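Local atomic coordinates of glycerol kinase, putative (PDB entry 2W40), a protein that probably catalyses the ATP-dependent phosphorylation of glycerol to sn-glycerol 3-phosphate. Residues C[136-141]-C[288-293]; C[180-185]-C[198-203]. All coordinates share one frame; numbering follows the deposited sequence.

In the fold
From the N terminus the chain first reaches 136-141, the turn leading into helix 140-149. Next come 180-185, where strand 181-183 passes into helix 184-187, and, after 12 intervening residues, 198-203, so interaction 2 closes a short local loop. The chain then leaves the N-terminal FGGY half of the kinase for the C-terminal one, where 288-293 meets 136-141 in interaction 1. That contact spans 146 intervening residues, and interaction 2 falls wholly within the span. The first thus joins the two halves of the kinase, while the second ties together parts of the N-terminal half. They meet at Ile-293, whose CD1 packs 3.5 Å from CD2 of Leu-198.

Interaction 1 (C[136-141]-C[288-293]); sequences TYFSAF and GLITTI. With EDO (1,2-ethanediol), chain B.
The turn at Phe-138 and the strand at Ile-290 keep their backbones well apart, 10.8 Å between the CA atoms, and two aromatic rings span the gap to one isoleucine. CD1 of Ile-290 is the methyl that both rings touch. It lies 3.8 Å from Phe-138 CE1, and at 4.1 Å from Tyr-137 CE2 it meets the tyrosine at the ring edge, near the ring plane. The second isoleucine branch adds to the phenylalanine contact, with CG2 3.9 Å from Phe-138 CZ. Ile-290 carries CG1 beside its backbone N and extends from there (chi2 -180°), which carries CD1 up to the place where the two rings adjoin. Tyr-137 takes the other course, CG lying anti to the backbone N (chi1 174°), and its CE2 comes in the plane of the Phe-138 ring, at that ring's edge. The contact itself is buried and wholly apolar. Polar groups look elsewhere: the Tyr-137 hydroxyl hydrogen-bonds a bound glycerol, consistent with a place in the substrate pocket, while O1 of an ethanediol, probably from the crystallisation liquor, donates to Leu-289 O at 2.7 Å. Strand 290-295 is an edge strand of its mixed sheet within this chain, paired antiparallel with strand 304-311, whose Glu-308 also touches Tyr-137. Leu-289 packs on helix 377-403, whereas beyond the turn Phe-141, in helix 140-149, makes an edge-to-face contact with Phe-208.

Interaction 2 (C[180-185]-C[198-203]); sequences CYTDVT and LQWDEK
Asp-183 OD2 is gripped from within its own segment by Thr-185: OG1 donates at 2.5 Å to the syn lone pair of OD2, and Thr-185 N makes a weak capping bond at 2.8 Å. Asp-183 occupies the N-cap position of helix 184-187, which follows directly on strand 181-183. On either side of this aspartate, Thr-182 and Val-184 reach the 198-203 segment. Thr-182 turns OG1 anti to its backbone N (chi1 -165°), and its methyl CG2 then approaches the six-membered ring of Trp-200 obliquely, 3.8 Å from CZ2 and 4.2 Å from CH2. Val-184 CG1 meets Leu-198 CD1 at a looser 4.2 Å. Leu-198 has left-handed backbone angles (phi 67°, psi 26°), in the loop that brings the chain back before helix 202-207. The Thr-182 hydroxyl bonds Asn-168 ND2, and the Trp-200 indole NE1 bonds Pro-217 O; both side chains also pack on Ile-219 of strand 218-220. With no hydrogen bond between the two segments, methyl and ring contacts make up the whole of their meeting, and the polar groups of Thr-182 and Trp-200, bonded to other parts of the chain, are consistent with those apolar surfaces being held in their orientation.

Interaction 1 (C[136-141]-C[288-293])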
# COMPACT_ATOMS: atom_id res chain seq x y z
N THR C 136 22.37 10.67 4.49
CA THR C 136 22.56 9.30 4.04
C THR C 136 22.86 9.18 2.56
O THR C 136 23.07 8.04 2.05
CB THR C 136 21.36 8.39 4.35
OG1 THR C 136 20.27 8.92 3.63
CG2 THR C 136 21.00 8.40 5.86
N TYR C 137 22.86 10.34 1.90
CA TYR C 137 22.72 10.49 0.41
C TYR C 137 24.13 10.59 -0.25
O TYR C 137 24.41 9.88 -1.25
CB TYR C 137 21.91 11.78 0.21
CG TYR C 137 21.72 12.27 -1.21
CD1 TYR C 137 21.63 11.38 -2.30
CD2 TYR C 137 21.49 13.58 -1.42
CE1 TYR C 137 21.39 11.91 -3.63
CE2 TYR C 137 21.31 14.08 -2.69
CZ TYR C 137 21.21 13.25 -3.78
OH TYR C 137 20.99 13.82 -5.03
N PHE C 138 24.98 11.51 0.28
CA PHE C 138 26.36 11.71 -0.21
C PHE C 138 27.27 10.53 0.01
O PHE C 138 26.91 9.64 0.70
CB PHE C 138 26.89 13.01 0.27
CG PHE C 138 26.39 14.23 -0.51
CD1 PHE C 138 25.20 14.21 -1.23
CD2 PHE C 138 27.20 15.35 -0.58
CE1 PHE C 138 24.80 15.34 -1.98
CE2 PHE C 138 26.80 16.50 -1.30
CZ PHE C 138 25.57 16.48 -1.94
N SER C 139 28.43 10.51 -0.64
CA SER C 139 29.26 9.29 -0.64
C SER C 139 29.89 9.00 0.74
O SER C 139 30.12 7.81 1.06
CB SER C 139 30.41 9.42 -1.64
OG SER C 139 29.93 9.70 -2.93
N ALA C 140 30.20 10.07 1.48
CA ALA C 140 31.16 9.96 2.62
C ALA C 140 30.71 8.90 3.66
O ALA C 140 31.54 8.10 4.10
CB ALA C 140 31.33 11.27 3.34
N PHE C 141 29.45 8.92 4.05
CA PHE C 141 29.06 7.91 5.10
C PHE C 141 29.03 6.50 4.61
O PHE C 141 29.27 5.57 5.37
CB PHE C 141 27.71 8.24 5.76
CG PHE C 141 27.79 9.33 6.80
CD1 PHE C 141 28.06 8.99 8.11
CD2 PHE C 141 27.62 10.66 6.49
CE1 PHE C 141 28.18 9.94 9.13
CE2 PHE C 141 27.72 11.61 7.49
CZ PHE C 141 28.01 11.24 8.83
N GLY C 288 16.85 23.72 3.63
CA GLY C 288 16.96 22.37 3.20
C GLY C 288 17.41 22.05 1.82
O GLY C 288 17.28 20.92 1.39
N LEU C 289 17.95 23.01 1.10
CA LEU C 289 18.50 22.77 -0.21
C LEU C 289 20.03 22.61 -0.09
O LEU C 289 20.68 23.04 0.86
CB LEU C 289 18.11 23.97 -1.11
CG LEU C 289 16.58 24.22 -1.31
CD1 LEU C 289 16.28 25.31 -2.31
CD2 LEU C 289 15.83 22.93 -1.83
N ILE C 290 20.60 21.89 -1.03
CA ILE C 290 22.05 21.62 -1.03
C ILE C 290 22.78 22.60 -1.97
O ILE C 290 22.31 22.86 -3.07
CB ILE C 290 22.29 20.17 -1.53
CG1 ILE C 290 21.81 19.11 -0.50
CG2 ILE C 290 23.82 19.95 -1.94
CD1 ILE C 290 22.02 17.74 -0.93
N THR C 291 23.88 23.15 -1.51
CA THR C 291 24.78 23.99 -2.34
C THR C 291 25.72 23.09 -3.13
O THR C 291 26.39 22.26 -2.49
CB THR C 291 25.64 24.90 -1.45
OG1 THR C 291 24.79 25.60 -0.62
CG2 THR C 291 26.53 25.85 -2.25
N THR C 292 25.70 23.16 -4.44
CA THR C 292 26.53 22.30 -5.26
C THR C 292 27.19 23.11 -6.41
O THR C 292 26.96 24.31 -6.55
CB THR C 292 25.68 21.10 -5.79
OG1 THR C 292 26.54 20.12 -6.32
CG2 THR C 292 24.65 21.63 -6.90
N ILE C 293 28.10 22.48 -7.08
CA ILE C 293 28.76 23.07 -8.23
C ILE C 293 27.83 22.82 -9.44
O ILE C 293 27.37 21.65 -9.63
CB ILE C 293 30.11 22.45 -8.57
CG1 ILE C 293 31.14 22.58 -7.45
CG2 ILE C 293 30.60 23.02 -9.91
CD1 ILE C 293 31.52 23.93 -7.15
C1 EDO B . 21.60 21.93 3.61
O1 EDO B . 20.57 22.94 3.60
C2 EDO B . 21.04 20.54 3.45
O2 EDO B . 22.03 19.61 3.49

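Interaction 2 (C[180-185]-C[198-203])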
# COMPACT_ATOMS: atom_id res chain seq x y z
N CYS C 180 42.78 7.91 -12.95
CA CYS C 180 41.98 8.15 -11.77
C CYS C 180 41.66 9.65 -11.72
O CYS C 180 42.47 10.53 -11.24
CB CYS C 180 42.79 7.77 -10.51
SG CYS C 180 43.04 5.97 -10.29
N TYR C 181 40.45 9.93 -12.19
CA TYR C 181 39.96 11.26 -12.28
C TYR C 181 38.53 11.35 -11.83
O TYR C 181 37.76 10.45 -11.97
CB TYR C 181 39.98 11.79 -13.74
CG TYR C 181 41.32 11.97 -14.35
CD1 TYR C 181 42.25 12.76 -13.77
CD2 TYR C 181 41.59 11.47 -15.60
CE1 TYR C 181 43.47 13.01 -14.36
CE2 TYR C 181 42.82 11.70 -16.22
CZ TYR C 181 43.76 12.48 -15.58
OH TYR C 181 44.96 12.76 -16.18
N THR C 182 38.20 12.54 -11.37
CA THR C 182 36.82 12.96 -11.22
C THR C 182 36.71 14.40 -11.75
O THR C 182 37.65 14.96 -12.28
CB THR C 182 36.29 12.88 -9.74
OG1 THR C 182 34.84 12.96 -9.75
CG2 THR C 182 36.96 13.88 -8.80
N ASP C 183 35.51 14.89 -11.67
CA ASP C 183 35.21 16.28 -12.05
C ASP C 183 34.60 17.02 -10.89
O ASP C 183 34.12 16.42 -9.90
CB ASP C 183 34.32 16.35 -13.27
CG ASP C 183 32.92 15.98 -12.93
OD1 ASP C 183 32.58 14.78 -12.98
OD2 ASP C 183 32.14 16.87 -12.52
N VAL C 184 34.70 18.34 -10.93
CA VAL C 184 34.24 19.16 -9.80
C VAL C 184 32.77 18.95 -9.39
O VAL C 184 32.41 19.06 -8.20
CB VAL C 184 34.40 20.67 -10.12
CG1 VAL C 184 35.84 21.16 -10.17
CG2 VAL C 184 33.67 21.04 -11.39
N THR C 185 31.88 18.63 -10.31
CA THR C 185 30.48 18.34 -9.97
C THR C 185 30.29 17.04 -9.16
O THR C 185 29.67 17.07 -8.09
CB THR C 185 29.51 18.42 -11.15
OG1 THR C 185 29.72 17.31 -12.06
CG2 THR C 185 29.67 19.79 -11.86
N LEU C 198 37.40 23.88 -4.08
CA LEU C 198 37.38 22.85 -5.06
C LEU C 198 38.47 21.83 -4.88
O LEU C 198 38.91 21.16 -5.85
CB LEU C 198 37.37 23.38 -6.48
CG LEU C 198 36.28 24.43 -6.81
CD1 LEU C 198 36.34 24.87 -8.29
CD2 LEU C 198 34.91 24.10 -6.39
N GLN C 199 38.93 21.69 -3.63
CA GLN C 199 39.90 20.65 -3.29
C GLN C 199 39.41 19.66 -2.27
O GLN C 199 38.56 19.97 -1.48
CB GLN C 199 41.09 21.35 -2.65
CG GLN C 199 41.75 22.51 -3.48
CD GLN C 199 42.43 22.05 -4.71
OE1 GLN C 199 42.82 20.86 -4.83
NE2 GLN C 199 42.59 22.95 -5.68
N TRP C 200 39.90 18.45 -2.30
CA TRP C 200 39.63 17.47 -1.23
C TRP C 200 40.05 18.10 0.08
O TRP C 200 41.14 18.73 0.16
CB TRP C 200 40.40 16.20 -1.46
CG TRP C 200 40.10 15.46 -2.74
CD1 TRP C 200 40.98 15.18 -3.71
CD2 TRP C 200 38.83 14.99 -3.19
NE1 TRP C 200 40.39 14.48 -4.74
CE2 TRP C 200 39.06 14.32 -4.44
CE3 TRP C 200 37.54 14.95 -2.63
CZ2 TRP C 200 38.03 13.71 -5.17
CZ3 TRP C 200 36.51 14.35 -3.35
CH2 TRP C 200 36.78 13.68 -4.62
N ASP C 201 39.20 17.96 1.08
CA ASP C 201 39.41 18.61 2.39
C ASP C 201 39.95 17.61 3.42
O ASP C 201 39.31 16.56 3.72
CB ASP C 201 38.11 19.17 2.88
CG ASP C 201 38.31 20.02 4.14
OD1 ASP C 201 38.99 21.06 4.07
OD2 ASP C 201 37.84 19.51 5.18
N GLU C 202 41.10 17.95 3.98
CA GLU C 202 41.76 17.07 4.94
C GLU C 202 40.91 16.78 6.18
O GLU C 202 40.81 15.64 6.63
CB GLU C 202 43.16 17.62 5.33
CG GLU C 202 43.97 16.59 6.13
CD GLU C 202 45.36 17.07 6.53
OE1 GLU C 202 45.87 18.03 5.88
OE2 GLU C 202 45.89 16.47 7.50
N LYS C 203 40.23 17.82 6.68
CA LYS C 203 39.40 17.68 7.85
C LYS C 203 38.22 16.74 7.59
O LYS C 203 37.89 15.84 8.37
CB LYS C 203 38.91 19.06 8.30
CG LYS C 203 39.93 20.02 8.91
CD LYS C 203 39.30 21.24 9.64
CE LYS C 203 40.38 22.31 9.84
NZ LYS C 203 40.95 22.74 8.50